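Local coordinates for protein phosphatidylinositol-specific phospholipase C1 (Streptomyces antibioticus, PDB 3H4X) that belongs to the phosphatidylinositol-specific phospholipase C family and folds as a single-chain beta/alpha barrel of the TIM type, at residues F256-N268 with Y281-P293. Sequence-based numbering, arbitrary orientation.
Sequences FVVFDGDAATYLN and YLLIMTDAHNVPP. Unlike the reference sequence in segment 256-268: Ala-264 (reference Pro). With EOH (ethanol), chain J.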
ATOM      1  N   PHE A 256       0.074 -14.067  -1.377  1.00  6.72           N
ATOM      2  CA  PHE A 256      -0.803 -13.009  -0.878  1.00  6.77           C
ATOM      3  C   PHE A 256      -0.874 -13.054   0.648  1.00  6.60           C
ATOM      4  O   PHE A 256      -1.430 -13.995   1.222  1.00  7.17           O
ATOM      5  CB  PHE A 256      -2.216 -13.190  -1.426  1.00  6.74           C
ATOM      6  CG  PHE A 256      -2.345 -12.959  -2.903  1.00  6.75           C
ATOM      7  CD1 PHE A 256      -2.446 -11.673  -3.413  1.00  7.79           C
ATOM      8  CD2 PHE A 256      -2.400 -14.028  -3.782  1.00  7.66           C
ATOM      9  CE1 PHE A 256      -2.588 -11.459  -4.772  1.00  8.20           C
ATOM     10  CE2 PHE A 256      -2.541 -13.817  -5.141  1.00  8.05           C
ATOM     11  CZ  PHE A 256      -2.635 -12.529  -5.636  1.00  8.53           C
ATOM     12  N   VAL A 257      -0.329 -12.032   1.299  1.00  6.39           N
ATOM     13  CA  VAL A 257      -0.415 -11.933   2.755  1.00  6.59           C
ATOM     14  C   VAL A 257      -0.983 -10.580   3.179  1.00  6.15           C
ATOM     15  O   VAL A 257      -0.920 -10.199   4.353  1.00  6.91           O
ATOM     16  CB  VAL A 257       0.944 -12.193   3.437  1.00  6.65           C
ATOM     17  CG1 VAL A 257       1.412 -13.616   3.148  1.00  7.61           C
ATOM     18  CG2 VAL A 257       1.992 -11.182   2.980  1.00  7.34           C
ATOM     19  N   VAL A 258      -1.538  -9.865   2.201  1.00  6.01           N
ATOM     20  CA  VAL A 258      -2.150  -8.558   2.396  1.00  5.91           C
ATOM     21  C   VAL A 258      -3.528  -8.586   1.748  1.00  5.62           C
ATOM     22  O   VAL A 258      -3.702  -9.152   0.667  1.00  5.67           O
ATOM     23  CB  VAL A 258      -1.286  -7.435   1.777  1.00  6.00           C
ATOM     24  CG1 VAL A 258      -1.902  -6.061   2.045  1.00  6.59           C
ATOM     25  CG2 VAL A 258       0.137  -7.514   2.314  1.00  7.04           C
ATOM     26  N   PHE A 259      -4.497  -7.982   2.426  1.00  5.90           N
ATOM     27  CA  PHE A 259      -5.892  -7.989   2.006  1.00  6.03           C
ATOM     28  C   PHE A 259      -6.413  -6.577   2.165  1.00  6.10           C
ATOM     29  O   PHE A 259      -6.042  -5.879   3.106  1.00  6.76           O
ATOM     30  CB  PHE A 259      -6.682  -8.973   2.864  1.00  6.64           C
ATOM     31  CG  PHE A 259      -6.174 -10.373   2.761  1.00  6.42           C
ATOM     32  CD1 PHE A 259      -6.762 -11.272   1.885  1.00  6.96           C
ATOM     33  CD2 PHE A 259      -5.076 -10.783   3.499  1.00  6.52           C
ATOM     34  CE1 PHE A 259      -6.270 -12.558   1.767  1.00  7.96           C
ATOM     35  CE2 PHE A 259      -4.585 -12.069   3.390  1.00  7.41           C
ATOM     36  CZ  PHE A 259      -5.188 -12.959   2.526  1.00  8.02           C
ATOM     37  N   ASP A 260      -7.251  -6.150   1.232  1.00  5.95           N
ATOM     38  CA  ASP A 260      -7.640  -4.753   1.139  1.00  6.45           C
ATOM     39  C   ASP A 260      -9.105  -4.706   0.739  1.00  6.46           C
ATOM     40  O   ASP A 260      -9.486  -5.237  -0.309  1.00  6.94           O
ATOM     41  CB  ASP A 260      -6.754  -4.085   0.083  1.00  7.02           C
ATOM     42  CG  ASP A 260      -6.903  -2.587   0.040  1.00  7.58           C
ATOM     43  OD1 ASP A 260      -8.032  -2.110  -0.168  1.00  9.85           O
ATOM     44  OD2 ASP A 260      -5.879  -1.887   0.202  1.00  8.48           O
ATOM     45  N   GLY A 261      -9.943  -4.100   1.574  1.00  6.43           N
ATOM     46  CA  GLY A 261     -11.372  -4.103   1.297  1.00  6.89           C
ATOM     47  C   GLY A 261     -12.122  -3.058   2.090  1.00  6.84           C
ATOM     48  O   GLY A 261     -11.576  -2.418   2.987  1.00  7.04           O
ATOM     49  N   ASP A 262     -13.396  -2.902   1.753  1.00  7.19           N
ATOM     50  CA  ASP A 262     -14.258  -1.879   2.325  1.00  7.65           C
ATOM     51  C   ASP A 262     -14.529  -2.107   3.815  1.00  7.42           C
ATOM     52  O   ASP A 262     -14.982  -3.182   4.218  1.00  7.39           O
ATOM     53  CB  ASP A 262     -15.570  -1.873   1.546  1.00  8.27           C
ATOM     54  CG  ASP A 262     -16.544  -0.855   2.064  1.00  9.01           C
ATOM     55  OD1 ASP A 262     -16.253   0.351   1.949  1.00  9.75           O
ATOM     56  OD2 ASP A 262     -17.601  -1.267   2.589  1.00 10.33           O
ATOM     57  N   ALA A 263     -14.274  -1.082   4.628  1.00  7.48           N
ATOM     58  CA  ALA A 263     -14.443  -1.190   6.080  1.00  7.74           C
ATOM     59  C   ALA A 263     -15.862  -1.585   6.498  1.00  7.89           C
ATOM     60  O   ALA A 263     -16.046  -2.486   7.321  1.00  8.11           O
ATOM     61  CB  ALA A 263     -14.039   0.109   6.765  1.00  7.91           C
ATOM     62  N   ALA A 264     -16.864  -0.906   5.948  1.00  8.30           N
ATOM     63  CA  ALA A 264     -18.243  -1.212   6.313  1.00  8.75           C
ATOM     64  C   ALA A 264     -18.568  -2.674   6.012  1.00  8.82           C
ATOM     65  O   ALA A 264     -19.258  -3.343   6.786  1.00  9.57           O
ATOM     66  CB  ALA A 264     -19.207  -0.283   5.588  1.00  9.14           C
ATOM     67  N   THR A 265     -18.063  -3.171   4.889  1.00  8.79           N
ATOM     68  CA  THR A 265     -18.276  -4.562   4.512  1.00  8.81           C
ATOM     69  C   THR A 265     -17.632  -5.515   5.522  1.00  8.56           C
ATOM     70  O   THR A 265     -18.259  -6.488   5.956  1.00  8.60           O
ATOM     71  CB  THR A 265     -17.767  -4.839   3.084  1.00  8.91           C
ATOM     72  OG1 THR A 265     -18.424  -3.955   2.168  1.00  9.99           O
ATOM     73  CG2 THR A 265     -18.050  -6.276   2.680  1.00  9.80           C
ATOM     74  N   TYR A 266     -16.394  -5.227   5.916  1.00  8.46           N
ATOM     75  CA  TYR A 266     -15.725  -6.059   6.909  1.00  8.74           C
ATOM     76  C   TYR A 266     -16.473  -6.093   8.231  1.00  9.14           C
ATOM     77  O   TYR A 266     -16.335  -7.042   9.002  1.00  9.63           O
ATOM     78  CB  TYR A 266     -14.294  -5.583   7.159  1.00  8.60           C
ATOM     79  CG  TYR A 266     -13.312  -6.016   6.099  1.00  7.64           C
ATOM     80  CD1 TYR A 266     -13.155  -7.359   5.776  1.00  7.67           C
ATOM     81  CD2 TYR A 266     -12.537  -5.085   5.424  1.00  7.83           C
ATOM     82  CE1 TYR A 266     -12.260  -7.761   4.802  1.00  7.34           C
ATOM     83  CE2 TYR A 266     -11.635  -5.478   4.460  1.00  7.43           C
ATOM     84  CZ  TYR A 266     -11.503  -6.813   4.146  1.00  7.25           C
ATOM     85  OH  TYR A 266     -10.605  -7.188   3.172  1.00  7.83           O
ATOM     86  N   LEU A 267     -17.246  -5.046   8.499  1.00  9.59           N
ATOM     87  CA  LEU A 267     -17.952  -4.950   9.769  1.00 10.22           C
ATOM     88  C   LEU A 267     -19.429  -5.328   9.668  1.00 10.16           C
ATOM     89  O   LEU A 267     -20.178  -5.152  10.627  1.00 11.03           O
ATOM     90  CB  LEU A 267     -17.806  -3.543  10.351  1.00 10.66           C
ATOM     91  CG  LEU A 267     -16.577  -3.326  11.233  1.00 11.33           C
ATOM     92  CD1 LEU A 267     -15.277  -3.643  10.496  1.00 11.43           C
ATOM     93  CD2 LEU A 267     -16.564  -1.913  11.776  1.00 13.24           C
ATOM     94  N   ASN A 268     -19.853  -5.861   8.526  1.00 10.23           N
ATOM     95  CA  ASN A 268     -21.286  -6.090   8.313  1.00 10.39           C
ATOM     96  C   ASN A 268     -21.814  -7.442   8.792  1.00 10.60           C
ATOM     97  O   ASN A 268     -22.993  -7.752   8.615  1.00 10.62           O
ATOM     98  CB  ASN A 268     -21.693  -5.817   6.856  1.00 10.50           C
ATOM     99  CG  ASN A 268     -21.291  -6.933   5.899  1.00 10.42           C
ATOM    100  OD1 ASN A 268     -20.904  -8.026   6.312  1.00 10.22           O
ATOM    101  ND2 ASN A 268     -21.398  -6.656   4.605  1.00 11.21           N
ATOM    102  N   TYR A 281      -1.753 -11.655   8.844  1.00  7.54           N
ATOM    103  CA  TYR A 281      -1.923 -10.993   7.557  1.00  7.34           C
ATOM    104  C   TYR A 281      -2.233  -9.521   7.773  1.00  7.17           C
ATOM    105  O   TYR A 281      -2.858  -9.148   8.764  1.00  7.64           O
ATOM    106  CB  TYR A 281      -3.070 -11.620   6.768  1.00  7.42           C
ATOM    107  CG  TYR A 281      -2.933 -13.099   6.482  1.00  7.13           C
ATOM    108  CD1 TYR A 281      -1.689 -13.692   6.310  1.00  7.55           C
ATOM    109  CD2 TYR A 281      -4.061 -13.893   6.344  1.00  7.01           C
ATOM    110  CE1 TYR A 281      -1.575 -15.050   6.031  1.00  7.18           C
ATOM    111  CE2 TYR A 281      -3.964 -15.239   6.065  1.00  7.53           C
ATOM    112  CZ  TYR A 281      -2.725 -15.813   5.908  1.00  7.76           C
ATOM    113  OH  TYR A 281      -2.666 -17.162   5.640  1.00  8.06           O
ATOM    114  N   LEU A 282      -1.816  -8.681   6.832  1.00  6.84           N
ATOM    115  CA  LEU A 282      -2.167  -7.268   6.892  1.00  6.91           C
ATOM    116  C   LEU A 282      -3.549  -7.057   6.302  1.00  6.82           C
ATOM    117  O   LEU A 282      -3.849  -7.557   5.219  1.00  7.33           O
ATOM    118  CB  LEU A 282      -1.140  -6.408   6.161  1.00  7.10           C
ATOM    119  CG  LEU A 282       0.296  -6.529   6.674  1.00  7.56           C
ATOM    120  CD1 LEU A 282       1.208  -5.568   5.928  1.00  8.44           C
ATOM    121  CD2 LEU A 282       0.381  -6.292   8.177  1.00  8.68           C
ATOM    122  N   LEU A 283      -4.385  -6.319   7.021  1.00  6.97           N
ATOM    123  CA  LEU A 283      -5.759  -6.071   6.607  1.00  7.19           C
ATOM    124  C   LEU A 283      -5.988  -4.569   6.478  1.00  6.82           C
ATOM    125  O   LEU A 283      -6.021  -3.844   7.473  1.00  7.19           O
ATOM    126  CB  LEU A 283      -6.731  -6.680   7.623  1.00  7.69           C
ATOM    127  CG  LEU A 283      -8.226  -6.603   7.303  1.00  7.86           C
ATOM    128  CD1 LEU A 283      -8.535  -7.220   5.950  1.00  8.80           C
ATOM    129  CD2 LEU A 283      -9.041  -7.271   8.393  1.00  9.24           C
ATOM    130  N   ILE A 284      -6.118  -4.095   5.243  1.00  6.55           N
ATOM    131  CA  ILE A 284      -6.379  -2.682   4.980  1.00  6.73           C
ATOM    132  C   ILE A 284      -7.879  -2.484   4.813  1.00  6.71           C
ATOM    133  O   ILE A 284      -8.497  -3.111   3.946  1.00  7.06           O
ATOM    134  CB  ILE A 284      -5.667  -2.182   3.693  1.00  6.91           C
ATOM    135  CG1 ILE A 284      -4.145  -2.149   3.853  1.00  8.08           C
ATOM    136  CG2 ILE A 284      -6.145  -0.782   3.332  1.00  7.81           C
ATOM    137  CD1 ILE A 284      -3.489  -3.494   3.981  1.00 10.42           C
ATOM    138  N   MET A 285      -8.457  -1.615   5.642  1.00  6.93           N
ATOM    139  CA  MET A 285      -9.879  -1.307   5.573  1.00  7.40           C
ATOM    140  C   MET A 285     -10.079   0.100   5.026  1.00  7.42           C
ATOM    141  O   MET A 285      -9.685   1.089   5.651  1.00  8.22           O
ATOM    142  CB  MET A 285     -10.540  -1.441   6.941  1.00  7.60           C
ATOM    143  CG  MET A 285     -10.466  -2.834   7.530  1.00  7.83           C
ATOM    144  SD  MET A 285     -11.715  -3.029   8.807  1.00  9.00           S
ATOM    145  CE  MET A 285     -11.412  -4.713   9.342  1.00  9.33           C
ATOM    146  N   THR A 286     -10.692   0.175   3.851  1.00  7.63           N
ATOM    147  CA  THR A 286     -10.839   1.431   3.131  1.00  7.84           C
ATOM    148  C   THR A 286     -12.174   2.117   3.429  1.00  8.14           C
ATOM    149  O   THR A 286     -13.122   1.495   3.912  1.00  8.17           O
ATOM    150  CB  THR A 286     -10.677   1.220   1.610  1.00  8.12           C
ATOM    151  OG1 THR A 286     -11.614   0.237   1.158  1.00  8.29           O
ATOM    152  CG2 THR A 286      -9.265   0.741   1.276  1.00  8.54           C
ATOM    153  N   ASP A 287     -12.239   3.406   3.126  1.00  8.38           N
ATOM    154  CA  ASP A 287     -13.432   4.203   3.396  1.00  8.94           C
ATOM    155  C   ASP A 287     -13.920   3.991   4.824  1.00  8.76           C
ATOM    156  O   ASP A 287     -15.095   3.705   5.063  1.00  8.60           O
ATOM    157  CB  ASP A 287     -14.528   3.892   2.377  1.00  9.64           C
ATOM    158  CG  ASP A 287     -14.187   4.410   0.994  1.00 11.15           C
ATOM    159  OD1 ASP A 287     -13.756   5.575   0.890  1.00 13.24           O
ATOM    160  OD2 ASP A 287     -14.332   3.655   0.014  1.00 13.76           O
ATOM    161  N   ALA A 288     -13.002   4.146   5.769  1.00  8.88           N
ATOM    162  CA  ALA A 288     -13.295   3.944   7.184  1.00  9.37           C
ATOM    163  C   ALA A 288     -14.462   4.801   7.670  1.00  9.75           C
ATOM    164  O   ALA A 288     -15.171   4.428   8.604  1.00  9.98           O
ATOM    165  CB  ALA A 288     -12.056   4.220   8.021  1.00  9.49           C
ATOM    166  N   HIS A 289     -14.661   5.947   7.032  1.00  9.99           N
ATOM    167  CA  HIS A 289     -15.721   6.866   7.432  1.00 10.61           C
ATOM    168  C   HIS A 289     -17.125   6.340   7.124  1.00 10.86           C
ATOM    169  O   HIS A 289     -18.108   6.794   7.720  1.00 11.14           O
ATOM    170  CB  HIS A 289     -15.514   8.213   6.744  1.00 10.93           C
ATOM    171  CG  HIS A 289     -15.558   8.136   5.251  1.00 11.60           C
ATOM    172  ND1 HIS A 289     -14.607   7.464   4.511  1.00 12.77           N
ATOM    173  CD2 HIS A 289     -16.441   8.642   4.359  1.00 13.23           C
ATOM    174  CE1 HIS A 289     -14.903   7.564   3.227  1.00 13.97           C
ATOM    175  NE2 HIS A 289     -16.010   8.274   3.109  1.00 14.17           N
ATOM    176  N   ASN A 290     -17.222   5.388   6.199  1.00 11.02           N
ATOM    177  CA  ASN A 290     -18.520   4.862   5.774  1.00 11.47           C
ATOM    178  C   ASN A 290     -19.057   3.747   6.664  1.00 11.37           C
ATOM    179  O   ASN A 290     -20.162   3.254   6.450  1.00 11.74           O
ATOM    180  CB  ASN A 290     -18.474   4.382   4.324  1.00 11.90           C
ATOM    181  CG  ASN A 290     -18.554   5.518   3.328  1.00 13.59           C
ATOM    182  OD1 ASN A 290     -18.158   5.370   2.173  1.00 15.86           O
ATOM    183  ND2 ASN A 290     -19.066   6.659   3.769  1.00 14.32           N
ATOM    184  N   VAL A 291     -18.278   3.339   7.656  1.00 11.15           N
ATOM    185  CA  VAL A 291     -18.787   2.414   8.657  1.00 11.29           C
ATOM    186  C   VAL A 291     -19.918   3.114   9.405  1.00 11.65           C
ATOM    187  O   VAL A 291     -19.767   4.264   9.814  1.00 11.60           O
ATOM    188  CB  VAL A 291     -17.682   2.010   9.642  1.00 11.05           C
ATOM    189  CG1 VAL A 291     -18.237   1.128  10.742  1.00 11.49           C
ATOM    190  CG2 VAL A 291     -16.555   1.297   8.903  1.00 10.81           C
ATOM    191  N   PRO A 292     -21.066   2.438   9.577  1.00 12.20           N
ATOM    192  CA  PRO A 292     -22.176   3.108  10.255  1.00 12.91           C
ATOM    193  C   PRO A 292     -21.938   3.237  11.756  1.00 13.49           C
ATOM    194  O   PRO A 292     -21.377   2.333  12.368  1.00 13.44           O
ATOM    195  CB  PRO A 292     -23.369   2.188   9.975  1.00 13.19           C
ATOM    196  CG  PRO A 292     -22.780   0.852   9.689  1.00 13.02           C
ATOM    197  CD  PRO A 292     -21.425   1.093   9.089  1.00 12.23           C
ATOM    198  N   PRO A 293     -22.357   4.364  12.355  1.00 14.23           N
ATOM    199  CA  PRO A 293     -22.963   5.508  11.678  1.00 14.36           C
ATOM    200  C   PRO A 293     -21.905   6.338  10.960  1.00 14.33           C
ATOM    201  O   PRO A 293     -20.848   6.616  11.527  1.00 14.33           O
ATOM    202  CB  PRO A 293     -23.569   6.315  12.829  1.00 14.76           C
ATOM    203  CG  PRO A 293     -22.738   5.978  14.004  1.00 15.13           C
ATOM    204  CD  PRO A 293     -22.300   4.552  13.816  1.00 14.54           C
TER
HETATM  205  C1  EOH J 348     -18.476   1.616   2.240  1.00 26.66           C
HETATM  206  C2  EOH J 348     -19.483   0.630   1.662  1.00 26.66           C
HETATM  207  O   EOH J 348     -17.938   2.473   1.258  1.00 26.44           O
HETATM  208  O   HOH W   1     -10.648  -1.616  -0.732  1.00  9.72           O
HETATM  209  O   HOH W   2     -16.644   1.495   4.420  1.00  9.49           O
HETATM  210  O   HOH W   3     -14.116   1.065   0.372  1.00 10.70           O
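Two aspartates, Asp-262 and Asp-287, face each other across the ends of two parallel barrel strands, with OD1 of Asp-262 4.3 Å from OD2 of Asp-287. One water donates to both of these oxygens and accepts from Thr-286 OG1; a second ties Asp-262 OD1 to the Ala-264 N and Asp-287 O. A third water donates to Asp-260 OD1 and to Thr-286 OG1, extending the polar chain toward the barrel interior, where Asp-260 also forms a salt bridge with Lys-127. Below this layer, strands 258-262 and 282-286 run parallel at 21°, joined by a ladder of six backbone bonds from Leu-282 N to Val-257 O up to Ala-263 N to Thr-286 O. On the inward face, Ile-284 CG2 lies 3.3 Å from Asp-260 OD2, while its CD1 meets Val-258 CG1. Phe-259 and Leu-283 lie on the opposite face; CE2 of Phe-259 approaches CD2 of Tyr-281 at 3.5 Å, the ring planes at 41°. Gly-261, also on that face, leaves room for the Tyr-266 hydroxyl. With its CG anti to the backbone N (chi1 -176°), Leu-283 sets CD1 3.5 Å from Tyr-266 CZ. The Met-285 chain, extended beyond CG, crosses the same tyrosine obliquely: its CG packs 3.7 Å from Tyr-266 CD2, and its SD makes an oblique Met-aromatic contact, 5.1 Å from the ring centroid. Beyond it, Ala-263 CB packs on Val-291 CG2 at 3.5 Å, and Leu-267 reaches helix 302-314. Apolar side chains pack on the outer face, whereas the water bridging the two carboxylates would ease their repulsion if both are ionised.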